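Local coordinates for protein putative enoyl-CoA hydratase/isomerase (Bordetella parapertussis, PDB 3ISA) that probably acts on acyl-CoA thioesters as a crotonase-family enoyl-CoA hydratase or isomerase, though its precise substrate and reaction remain unassigned, at residues F69-L81 / A228-L241. Residues are numbered along the deposited sequence; the frame is centred on the assembly and turned at random.
Sequences FTDYETQSEGDLL and AAQPGFKARIRDYL
Lys234, on the C-terminal helix 233-241 of this crotonase-fold subunit, reaches across to the loop 69-76 and shows how one long side chain can join a helix to an irregular backbone. Its CB lies against the carboxylate of Glu77, and its CG packs on Leu80 CD1 at 3.7 Å. The chain then bends at chi3 (139°), CD and CE run beside Gln75 O, and NZ ends between two backbone carbonyls. Lys234 NZ donates to Glu73 O at 2.7 Å, from above that carbonyl's plane. Lys234 NZ also meets Gln75 O at 2.8 Å, tilted 29° from the plane of the Gln75 carbonyl. The same residue is held at its root in the Glu77 conformer described here, one of two that were modelled: Lys234 N donates to the syn lone pair of Glu77 OE2 at 3.0 Å. In that conformer the helix dipole would probably help stabilise the carboxylate, and a water connects Glu77 OE1 to Ala235 N. Helix 77-95 itself starts with a capping box formed by Ser76 and Asp79, and these side chains also make crossed bonds to a second subunit, Ser76 OG to its Asp79 OD1 and Asp79 OD1 to its Ser76 OG. Farther along the C-terminal helix, Ile237 CG2 sits over one face of the Tyr72 ring in a CH-pi contact, 4.0 Å from the centroid, and also meets Phe69 CE1. Leu241 CD1 approaches Tyr72 CE2 obliquely, while the phenol oxygen rests on the CA and CB of Arg238. Glu73 CG lies over the rim of the opposite face, and the chain turns at chi2 (-85°) toward Arg238, whose NE, as part of a salt bridge, donates to Glu73 OE2 at 3.2 Å from above the carboxylate plane.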
loop_
_atom_site.group_PDB
_atom_site.type_symbol
_atom_site.label_atom_id
_atom_site.label_comp_id
_atom_site.label_asym_id
_atom_site.label_seq_id
_atom_site.Cartn_x
_atom_site.Cartn_y
_atom_site.Cartn_z
ATOM N N PHE D 69 -32.963 -1.150 17.934
ATOM C CA PHE D 69 -32.926 -0.036 18.894
ATOM C C PHE D 69 -33.853 -0.185 20.118
ATOM O O PHE D 69 -33.845 0.689 20.995
ATOM C CB PHE D 69 -33.205 1.301 18.199
ATOM C CG PHE D 69 -32.112 1.742 17.275
ATOM C CD1 PHE D 69 -30.933 2.264 17.781
ATOM C CD2 PHE D 69 -32.261 1.620 15.896
ATOM C CE1 PHE D 69 -29.907 2.685 16.922
ATOM C CE2 PHE D 69 -31.247 2.037 15.033
ATOM C CZ PHE D 69 -30.067 2.567 15.557
ATOM N N THR D 70 -34.638 -1.262 20.168
ATOM C CA THR D 70 -35.463 -1.589 21.344
ATOM C C THR D 70 -34.605 -1.626 22.602
ATOM O O THR D 70 -33.606 -2.346 22.653
ATOM C CB THR D 70 -36.161 -2.959 21.176
ATOM O OG1 THR D 70 -36.792 -3.009 19.894
ATOM C CG2 THR D 70 -37.216 -3.218 22.295
ATOM N N ASP D 71 -34.984 -0.842 23.607
ATOM C CA ASP D 71 -34.240 -0.809 24.888
ATOM C C ASP D 71 -32.747 -0.406 24.771
ATOM O O ASP D 71 -31.919 -0.814 25.602
ATOM C CB ASP D 71 -34.383 -2.141 25.667
ATOM C CG ASP D 71 -35.837 -2.557 25.876
ATOM O OD1 ASP D 71 -36.646 -1.736 26.371
ATOM O OD2 ASP D 71 -36.166 -3.720 25.557
ATOM N N TYR D 72 -32.406 0.395 23.753
ATOM C CA TYR D 72 -31.055 0.960 23.661
ATOM C C TYR D 72 -30.793 1.889 24.857
ATOM O O TYR D 72 -29.642 2.021 25.308
ATOM C CB TYR D 72 -30.817 1.680 22.321
ATOM C CG TYR D 72 -31.303 3.107 22.292
ATOM C CD1 TYR D 72 -30.418 4.174 22.496
ATOM C CD2 TYR D 72 -32.652 3.398 22.089
ATOM C CE1 TYR D 72 -30.866 5.483 22.494
ATOM C CE2 TYR D 72 -33.108 4.698 22.084
ATOM C CZ TYR D 72 -32.211 5.732 22.280
ATOM O OH TYR D 72 -32.675 7.012 22.279
ATOM N N GLU D 73 -31.857 2.515 25.380
ATOM C CA GLU D 73 -31.743 3.403 26.549
ATOM C C GLU D 73 -31.191 2.716 27.805
ATOM O O GLU D 73 -30.510 3.344 28.610
ATOM C CB GLU D 73 -33.087 4.079 26.869
ATOM C CG GLU D 73 -33.472 5.192 25.893
ATOM C CD GLU D 73 -32.872 6.555 26.249
ATOM O OE1 GLU D 73 -31.655 6.653 26.553
ATOM O OE2 GLU D 73 -33.633 7.545 26.211
ATOM N N THR D 74 -31.478 1.429 27.956
ATOM C CA THR D 74 -31.008 0.665 29.106
ATOM C C THR D 74 -29.684 -0.058 28.839
ATOM O O THR D 74 -29.183 -0.790 29.700
ATOM C CB THR D 74 -32.080 -0.344 29.595
ATOM O OG1 THR D 74 -32.427 -1.233 28.533
ATOM C CG2 THR D 74 -33.325 0.389 30.068
ATOM N N GLN D 75 -29.111 0.151 27.656
ATOM C CA GLN D 75 -27.787 -0.406 27.374
ATOM C C GLN D 75 -26.751 0.698 27.463
ATOM O O GLN D 75 -27.052 1.857 27.184
ATOM C CB GLN D 75 -27.763 -1.098 26.017
ATOM C CG GLN D 75 -28.661 -2.342 25.982
ATOM C CD GLN D 75 -28.485 -3.165 24.734
ATOM O OE1 GLN D 75 -27.535 -2.970 23.984
ATOM N NE2 GLN D 75 -29.400 -4.110 24.507
ATOM N N SER D 76 -25.536 0.352 27.869
ATOM C CA SER D 76 -24.498 1.368 28.029
ATOM C C SER D 76 -23.900 1.754 26.684
ATOM O O SER D 76 -24.130 1.065 25.686
ATOM C CB SER D 76 -23.396 0.857 28.959
ATOM O OG SER D 76 -22.702 -0.223 28.341
ATOM N N GLU D 77 -23.122 2.841 26.669
ATOM C CA GLU D 77 -22.372 3.255 25.482
ATOM C C GLU D 77 -21.497 2.111 24.984
ATOM O O GLU D 77 -21.402 1.878 23.779
ATOM C CB GLU D 77 -21.480 4.475 25.778
ATOM C CG GLU D 77 -22.196 5.737 26.260
ATOM C CD GLU D 77 -22.892 6.529 25.156
ATOM O OE1 GLU D 77 -23.224 7.706 25.401
ATOM O OE2 GLU D 77 -23.118 5.995 24.052
ATOM N N GLY D 78 -20.874 1.409 25.933
ATOM C CA GLY D 78 -20.018 0.248 25.668
ATOM C C GLY D 78 -20.780 -0.906 25.028
ATOM O O GLY D 78 -20.325 -1.497 24.035
ATOM N N ASP D 79 -21.932 -1.228 25.607
ATOM C CA ASP D 79 -22.819 -2.268 25.088
ATOM C C ASP D 79 -23.138 -2.021 23.619
ATOM O O ASP D 79 -23.111 -2.955 22.824
ATOM C CB ASP D 79 -24.145 -2.275 25.852
ATOM C CG ASP D 79 -24.023 -2.766 27.280
ATOM O OD1 ASP D 79 -23.067 -3.507 27.617
ATOM O OD2 ASP D 79 -24.924 -2.395 28.068
ATOM N N LEU D 80 -23.461 -0.766 23.283
ATOM C CA LEU D 80 -23.858 -0.396 21.920
ATOM C C LEU D 80 -22.674 -0.490 20.955
ATOM O O LEU D 80 -22.822 -0.972 19.821
ATOM C CB LEU D 80 -24.457 1.013 21.897
ATOM C CG LEU D 80 -25.725 1.173 22.747
ATOM C CD1 LEU D 80 -26.135 2.642 22.767
ATOM C CD2 LEU D 80 -26.866 0.267 22.270
ATOM N N LEU D 81 -21.511 -0.035 21.415
ATOM C CA LEU D 81 -20.263 -0.164 20.647
ATOM C C LEU D 81 -19.950 -1.623 20.317
ATOM O O LEU D 81 -19.672 -1.943 19.166
ATOM C CB LEU D 81 -19.070 0.475 21.378
ATOM C CG LEU D 81 -17.710 0.208 20.695
ATOM C CD1 LEU D 81 -17.609 0.850 19.288
ATOM C CD2 LEU D 81 -16.504 0.598 21.561
ATOM N N ALA D 228 -18.527 4.932 16.499
ATOM C CA ALA D 228 -19.419 4.493 17.571
ATOM C C ALA D 228 -18.833 4.740 18.985
ATOM O O ALA D 228 -19.564 4.714 19.971
ATOM C CB ALA D 228 -19.779 3.033 17.377
ATOM N N ALA D 229 -17.523 4.978 19.067
ATOM C CA ALA D 229 -16.859 5.247 20.350
ATOM C C ALA D 229 -16.748 6.736 20.730
ATOM O O ALA D 229 -16.318 7.051 21.848
ATOM C CB ALA D 229 -15.468 4.588 20.397
ATOM N N GLN D 230 -17.088 7.643 19.811
ATOM C CA GLN D 230 -17.107 9.081 20.132
ATOM C C GLN D 230 -18.080 9.293 21.304
ATOM O O GLN D 230 -19.215 8.798 21.252
ATOM C CB GLN D 230 -17.575 9.932 18.940
ATOM C CG GLN D 230 -16.733 9.856 17.663
ATOM C CD GLN D 230 -15.307 10.384 17.815
ATOM O OE1 GLN D 230 -15.023 11.240 18.664
ATOM N NE2 GLN D 230 -14.397 9.872 16.975
ATOM N N PRO D 231 -17.628 9.975 22.383
ATOM C CA PRO D 231 -18.553 10.328 23.472
ATOM C C PRO D 231 -19.861 10.944 22.958
ATOM O O PRO D 231 -19.844 11.701 21.990
ATOM C CB PRO D 231 -17.743 11.342 24.280
ATOM C CG PRO D 231 -16.337 10.798 24.167
ATOM C CD PRO D 231 -16.253 10.429 22.691
ATOM N N GLY D 232 -20.973 10.569 23.583
ATOM C CA GLY D 232 -22.292 11.081 23.202
ATOM C C GLY D 232 -23.023 10.280 22.133
ATOM O O GLY D 232 -24.006 10.770 21.573
ATOM N N PHE D 233 -22.559 9.053 21.873
ATOM C CA PHE D 233 -23.157 8.119 20.878
ATOM C C PHE D 233 -24.648 7.918 21.105
ATOM O O PHE D 233 -25.466 8.099 20.189
ATOM C CB PHE D 233 -22.402 6.761 20.904
ATOM C CG PHE D 233 -22.855 5.748 19.852
ATOM C CD1 PHE D 233 -23.036 6.113 18.522
ATOM C CD2 PHE D 233 -23.041 4.411 20.203
ATOM C CE1 PHE D 233 -23.430 5.159 17.543
ATOM C CE2 PHE D 233 -23.436 3.451 19.245
ATOM C CZ PHE D 233 -23.629 3.832 17.915
ATOM N N LYS D 234 -24.981 7.583 22.344
ATOM C CA LYS D 234 -26.348 7.331 22.771
ATOM C C LYS D 234 -27.260 8.540 22.570
ATOM O O LYS D 234 -28.404 8.392 22.102
ATOM C CB LYS D 234 -26.341 6.920 24.235
ATOM C CG LYS D 234 -27.201 5.743 24.537
ATOM C CD LYS D 234 -26.978 5.273 25.948
ATOM C CE LYS D 234 -28.299 4.905 26.562
ATOM N NZ LYS D 234 -28.130 4.295 27.902
ATOM N N ALA D 235 -26.746 9.723 22.914
ATOM C CA ALA D 235 -27.478 10.977 22.715
ATOM C C ALA D 235 -27.717 11.269 21.233
ATOM O O ALA D 235 -28.803 11.735 20.865
ATOM C CB ALA D 235 -26.760 12.150 23.397
ATOM N N ARG D 236 -26.725 10.963 20.384
ATOM C CA ARG D 236 -26.848 11.134 18.927
ATOM C C ARG D 236 -27.947 10.224 18.369
ATOM O O ARG D 236 -28.760 10.639 17.517
ATOM C CB ARG D 236 -25.512 10.839 18.213
ATOM C CG ARG D 236 -24.410 11.889 18.429
ATOM C CD ARG D 236 -23.209 11.669 17.500
ATOM N NE ARG D 236 -22.517 10.376 17.676
ATOM C CZ ARG D 236 -21.539 10.140 18.560
ATOM N NH1 ARG D 236 -21.135 11.085 19.404
ATOM N NH2 ARG D 236 -20.967 8.936 18.620
ATOM N N ILE D 237 -27.968 8.984 18.854
ATOM C CA ILE D 237 -29.036 8.040 18.510
ATOM C C ILE D 237 -30.426 8.588 18.923
ATOM O O ILE D 237 -31.363 8.612 18.108
ATOM C CB ILE D 237 -28.754 6.637 19.131
ATOM C CG1 ILE D 237 -27.501 6.000 18.489
ATOM C CG2 ILE D 237 -29.955 5.715 18.974
ATOM C CD1 ILE D 237 -27.006 4.711 19.178
ATOM N N ARG D 238 -30.529 9.038 20.173
ATOM C CA ARG D 238 -31.757 9.632 20.719
ATOM C C ARG D 238 -32.274 10.774 19.848
ATOM O O ARG D 238 -33.452 10.783 19.469
ATOM C CB ARG D 238 -31.519 10.093 22.161
ATOM C CG ARG D 238 -32.787 10.460 22.957
ATOM C CD ARG D 238 -32.424 10.882 24.376
ATOM N NE ARG D 238 -31.734 9.811 25.095
ATOM C CZ ARG D 238 -30.492 9.890 25.573
ATOM N NH1 ARG D 238 -29.782 11.006 25.437
ATOM N NH2 ARG D 238 -29.966 8.850 26.206
ATOM N N ASP D 239 -31.379 11.700 19.492
ATOM C CA ASP D 239 -31.702 12.835 18.627
ATOM C C ASP D 239 -32.226 12.404 17.264
ATOM O O ASP D 239 -33.194 12.981 16.762
ATOM C CB ASP D 239 -30.482 13.740 18.424
ATOM C CG ASP D 239 -30.114 14.528 19.675
ATOM O OD1 ASP D 239 -30.913 14.555 20.638
ATOM O OD2 ASP D 239 -29.014 15.128 19.696
ATOM N N TYR D 240 -31.581 11.391 16.681
ATOM C CA TYR D 240 -31.976 10.864 15.378
ATOM C C TYR D 240 -33.352 10.173 15.437
ATOM O O TYR D 240 -34.187 10.370 14.547
ATOM C CB TYR D 240 -30.905 9.907 14.809
ATOM C CG TYR D 240 -31.454 9.033 13.705
ATOM C CD1 TYR D 240 -31.737 9.564 12.439
ATOM C CD2 TYR D 240 -31.733 7.683 13.935
ATOM C CE1 TYR D 240 -32.284 8.763 11.432
ATOM C CE2 TYR D 240 -32.265 6.880 12.939
ATOM C CZ TYR D 240 -32.541 7.423 11.696
ATOM O OH TYR D 240 -33.072 6.610 10.721
ATOM N N LEU D 241 -33.574 9.372 16.481
ATOM C CA LEU D 241 -34.820 8.607 16.619
ATOM C C LEU D 241 -36.036 9.499 16.891
ATOM O O LEU D 241 -37.179 9.087 16.654
ATOM C CB LEU D 241 -34.693 7.524 17.696
ATOM C CG LEU D 241 -33.783 6.322 17.396
ATOM C CD1 LEU D 241 -33.709 5.430 18.616
ATOM C CD2 LEU D 241 -34.268 5.526 16.186
HETATM O O HOH W 1 -24.732 9.890 25.124
HETATM O O HOH W 2 -20.121 4.141 22.599
#